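Local coordinates for protein translation initiation factor eIF2B subunit delta (Schizosaccharomyces pombe, PDB 5B04) that forms part of the eIF2B complex, which catalyses the exchange of GDP for GTP on the gamma subunit of translation initiation factor eIF2, at residues G[392-397]-G[430-435]. Numbering follows the deposited sequence.
Sequences YNELAP and LKYDVT. With PO4 (phosphate ion), chain P.
At the edge of a small antiparallel sheet, the short, weakly bonded strand 395-396 lies against strand 425-435, and just ahead of it the side-chain amide of Asn393 bonds to Tyr432. OD1 of Asn393 accepts hydrogen bonds from the backbone N of Tyr432 (2.9 Å), on a lone pair, and from that of its own neighbour Glu394. From the same amide, ND2 of Asn393 reaches Tyr432 O at 3.0 Å, approaching from above the carbonyl plane. With CG anti to the backbone N (chi1 -150°), the Asn393 amide is carried across to the opposite backbone, and a second bond from ND2 to Ser389 O helps fix its rotation. Replacing Asn393 with alanine removes the amide, which would probably leave Tyr432 N and O and Glu394 N without these partners and let the segment before the strand shift. Further along, Lys431 N bonds to Glu394 O at 3.0 Å, and Leu395 and Leu430 form a non-hydrogen-bonded pair whose CD2 methyls meet at 3.6 Å. The aliphatic chain of Lys431 packs against Ala396 (CE to CB 3.9 Å), its NZ staying 4.2 Å from Glu394 OE2, beyond a salt bridge. The extended Glu394 side chain runs past the edge of the Tyr432 ring, OE1 lying 3.2 Å from CE2, while OE2 forms a salt bridge with Arg205. Tyr432 OH, also bonded to Arg163, donates to O2 of a phosphate ion that probably came from the crystallisation solution, and His344 stacks on its ring. The arrangement is an antiparallel sheet edge where pairing passes from backbone to an asparagine side chain bonding N and O of one residue.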
ATOM      1  N   TYR G 392       5.116  13.648 -11.977  1.00 73.87           N
ATOM      2  CA  TYR G 392       5.557  14.048 -13.307  1.00 70.00           C
ATOM      3  C   TYR G 392       4.827  13.248 -14.376  1.00 69.22           C
ATOM      4  O   TYR G 392       5.056  12.049 -14.532  1.00 71.73           O
ATOM      5  CB  TYR G 392       7.068  13.866 -13.461  1.00 80.70           C
ATOM      6  CG  TYR G 392       7.900  14.935 -12.790  1.00 89.78           C
ATOM      7  CD1 TYR G 392       8.195  16.124 -13.445  1.00 94.12           C
ATOM      8  CD2 TYR G 392       8.403  14.751 -11.509  1.00 93.46           C
ATOM      9  CE1 TYR G 392       8.960  17.103 -12.839  1.00113.86           C
ATOM     10  CE2 TYR G 392       9.169  15.725 -10.894  1.00105.23           C
ATOM     11  CZ  TYR G 392       9.445  16.899 -11.564  1.00114.49           C
ATOM     12  OH  TYR G 392      10.207  17.871 -10.958  1.00 96.28           O
ATOM     13  N   ASN G 393       3.947  13.918 -15.111  1.00 66.00           N
ATOM     14  CA  ASN G 393       3.201  13.275 -16.182  1.00 63.32           C
ATOM     15  C   ASN G 393       2.715  14.308 -17.193  1.00 66.06           C
ATOM     16  O   ASN G 393       2.992  15.499 -17.054  1.00 67.86           O
ATOM     17  CB  ASN G 393       2.021  12.483 -15.615  1.00 65.20           C
ATOM     18  CG  ASN G 393       1.663  11.279 -16.465  1.00 60.09           C
ATOM     19  OD1 ASN G 393       1.643  11.354 -17.693  1.00 68.30           O
ATOM     20  ND2 ASN G 393       1.382  10.157 -15.811  1.00 48.85           N
ATOM     21  N   GLU G 394       1.996  13.849 -18.211  1.00 63.73           N
ATOM     22  CA  GLU G 394       1.484  14.743 -19.242  1.00 64.53           C
ATOM     23  C   GLU G 394       0.001  14.499 -19.489  1.00 64.15           C
ATOM     24  O   GLU G 394      -0.406  13.393 -19.845  1.00 66.45           O
ATOM     25  CB  GLU G 394       2.272  14.571 -20.541  1.00 59.30           C
ATOM     26  CG  GLU G 394       1.916  15.581 -21.619  1.00 71.95           C
ATOM     27  CD  GLU G 394       2.700  15.367 -22.899  1.00 80.73           C
ATOM     28  OE1 GLU G 394       3.847  14.880 -22.822  1.00 80.65           O
ATOM     29  OE2 GLU G 394       2.168  15.688 -23.983  1.00 82.29           O
ATOM     30  N   LEU G 395      -0.803  15.538 -19.297  1.00 65.95           N
ATOM     31  CA  LEU G 395      -2.243  15.432 -19.481  1.00 60.92           C
ATOM     32  C   LEU G 395      -2.633  15.375 -20.951  1.00 64.59           C
ATOM     33  O   LEU G 395      -2.177  16.182 -21.760  1.00 68.09           O
ATOM     34  CB  LEU G 395      -2.960  16.605 -18.809  1.00 74.90           C
ATOM     35  CG  LEU G 395      -3.027  16.568 -17.284  1.00 74.56           C
ATOM     36  CD1 LEU G 395      -3.887  17.705 -16.755  1.00 78.39           C
ATOM     37  CD2 LEU G 395      -3.560  15.229 -16.822  1.00 58.73           C
ATOM     38  N   ALA G 396      -3.479  14.407 -21.285  1.00 74.23           N
ATOM     39  CA  ALA G 396      -4.077  14.329 -22.609  1.00 78.24           C
ATOM     40  C   ALA G 396      -5.499  14.876 -22.537  1.00 83.06           C
ATOM     41  O   ALA G 396      -6.152  14.754 -21.500  1.00 85.37           O
ATOM     42  CB  ALA G 396      -4.071  12.894 -23.119  1.00 73.83           C
ATOM     43  N   PRO G 397      -5.974  15.499 -23.630  1.00 74.81           N
ATOM     44  CA  PRO G 397      -7.327  16.064 -23.697  1.00 76.92           C
ATOM     45  C   PRO G 397      -8.402  15.090 -23.219  1.00 73.22           C
ATOM     46  O   PRO G 397      -8.458  13.953 -23.687  1.00 63.61           O
ATOM     47  CB  PRO G 397      -7.498  16.373 -25.185  1.00 71.75           C
ATOM     48  CG  PRO G 397      -6.118  16.670 -25.649  1.00 70.06           C
ATOM     49  CD  PRO G 397      -5.213  15.753 -24.868  1.00 79.93           C
ATOM     50  N   LEU G 430      -3.940  10.119 -18.558  1.00 70.55           N
ATOM     51  CA  LEU G 430      -2.513  10.388 -18.446  1.00 61.71           C
ATOM     52  C   LEU G 430      -1.791   9.753 -19.623  1.00 67.53           C
ATOM     53  O   LEU G 430      -2.215   8.714 -20.129  1.00 71.91           O
ATOM     54  CB  LEU G 430      -1.953   9.854 -17.127  1.00 49.40           C
ATOM     55  CG  LEU G 430      -2.598  10.357 -15.834  1.00 55.98           C
ATOM     56  CD1 LEU G 430      -1.870   9.788 -14.627  1.00 48.10           C
ATOM     57  CD2 LEU G 430      -2.610  11.873 -15.791  1.00 68.19           C
ATOM     58  N   LYS G 431      -0.704  10.375 -20.063  1.00 58.18           N
ATOM     59  CA  LYS G 431       0.051   9.847 -21.192  1.00 55.47           C
ATOM     60  C   LYS G 431       1.135   8.876 -20.746  1.00 57.50           C
ATOM     61  O   LYS G 431       1.491   7.957 -21.483  1.00 62.13           O
ATOM     62  CB  LYS G 431       0.679  10.984 -22.002  1.00 56.14           C
ATOM     63  CG  LYS G 431      -0.313  11.783 -22.828  1.00 74.43           C
ATOM     64  CD  LYS G 431       0.293  12.197 -24.161  1.00 72.95           C
ATOM     65  CE  LYS G 431      -0.736  12.883 -25.046  1.00 93.01           C
ATOM     66  NZ  LYS G 431      -0.202  13.165 -26.407  1.00 81.85           N
ATOM     67  N   TYR G 432       1.653   9.072 -19.538  1.00 58.02           N
ATOM     68  CA  TYR G 432       2.832   8.326 -19.114  1.00 56.73           C
ATOM     69  C   TYR G 432       2.642   7.524 -17.831  1.00 57.59           C
ATOM     70  O   TYR G 432       1.573   7.535 -17.222  1.00 58.82           O
ATOM     71  CB  TYR G 432       4.013   9.281 -18.967  1.00 47.11           C
ATOM     72  CG  TYR G 432       4.378   9.940 -20.275  1.00 53.42           C
ATOM     73  CD1 TYR G 432       5.034   9.228 -21.271  1.00 49.56           C
ATOM     74  CD2 TYR G 432       4.047  11.265 -20.524  1.00 49.28           C
ATOM     75  CE1 TYR G 432       5.361   9.821 -22.475  1.00 56.21           C
ATOM     76  CE2 TYR G 432       4.372  11.867 -21.724  1.00 56.99           C
ATOM     77  CZ  TYR G 432       5.029  11.140 -22.696  1.00 60.16           C
ATOM     78  OH  TYR G 432       5.355  11.736 -23.893  1.00 82.75           O
ATOM     79  N   ASP G 433       3.707   6.837 -17.428  1.00 61.77           N
ATOM     80  CA  ASP G 433       3.602   5.769 -16.446  1.00 56.18           C
ATOM     81  C   ASP G 433       4.971   5.380 -15.891  1.00 63.24           C
ATOM     82  O   ASP G 433       5.901   5.114 -16.651  1.00 69.02           O
ATOM     83  CB  ASP G 433       2.933   4.560 -17.095  1.00 59.45           C
ATOM     84  CG  ASP G 433       2.440   3.549 -16.095  1.00 70.58           C
ATOM     85  OD1 ASP G 433       2.320   3.891 -14.900  1.00 98.43           O
ATOM     86  OD2 ASP G 433       2.151   2.411 -16.519  1.00 65.11           O
ATOM     87  N   VAL G 434       5.089   5.344 -14.568  1.00 51.92           N
ATOM     88  CA  VAL G 434       6.350   4.981 -13.930  1.00 54.61           C
ATOM     89  C   VAL G 434       6.365   3.510 -13.527  1.00 58.53           C
ATOM     90  O   VAL G 434       5.670   3.102 -12.597  1.00 62.84           O
ATOM     91  CB  VAL G 434       6.628   5.848 -12.688  1.00 51.57           C
ATOM     92  CG1 VAL G 434       7.912   5.399 -12.006  1.00 51.53           C
ATOM     93  CG2 VAL G 434       6.709   7.316 -13.074  1.00 47.82           C
ATOM     94  N   THR G 435       7.164   2.718 -14.235  1.00 49.80           N
ATOM     95  CA  THR G 435       7.283   1.295 -13.946  1.00 44.11           C
ATOM     96  C   THR G 435       8.462   1.032 -13.014  1.00 53.52           C
ATOM     97  O   THR G 435       9.611   1.263 -13.387  1.00 53.80           O
ATOM     98  CB  THR G 435       7.461   0.470 -15.232  1.00 48.96           C
ATOM     99  OG1 THR G 435       6.543   0.928 -16.232  1.00 49.64           O
ATOM    100  CG2 THR G 435       7.215  -1.004 -14.954  1.00 42.54           C
TER
HETATM  101  P   PO4 P 502       6.929   8.796 -26.061  1.00102.99           P
HETATM  102  O1  PO4 P 502       6.891   7.673 -25.052  1.00 67.20           O
HETATM  103  O2  PO4 P 502       7.251  10.095 -25.362  1.00 62.30           O
HETATM  104  O3  PO4 P 502       7.994   8.504 -27.092  1.00 97.95           O
HETATM  105  O4  PO4 P 502       5.586   8.910 -26.742  1.00104.46           O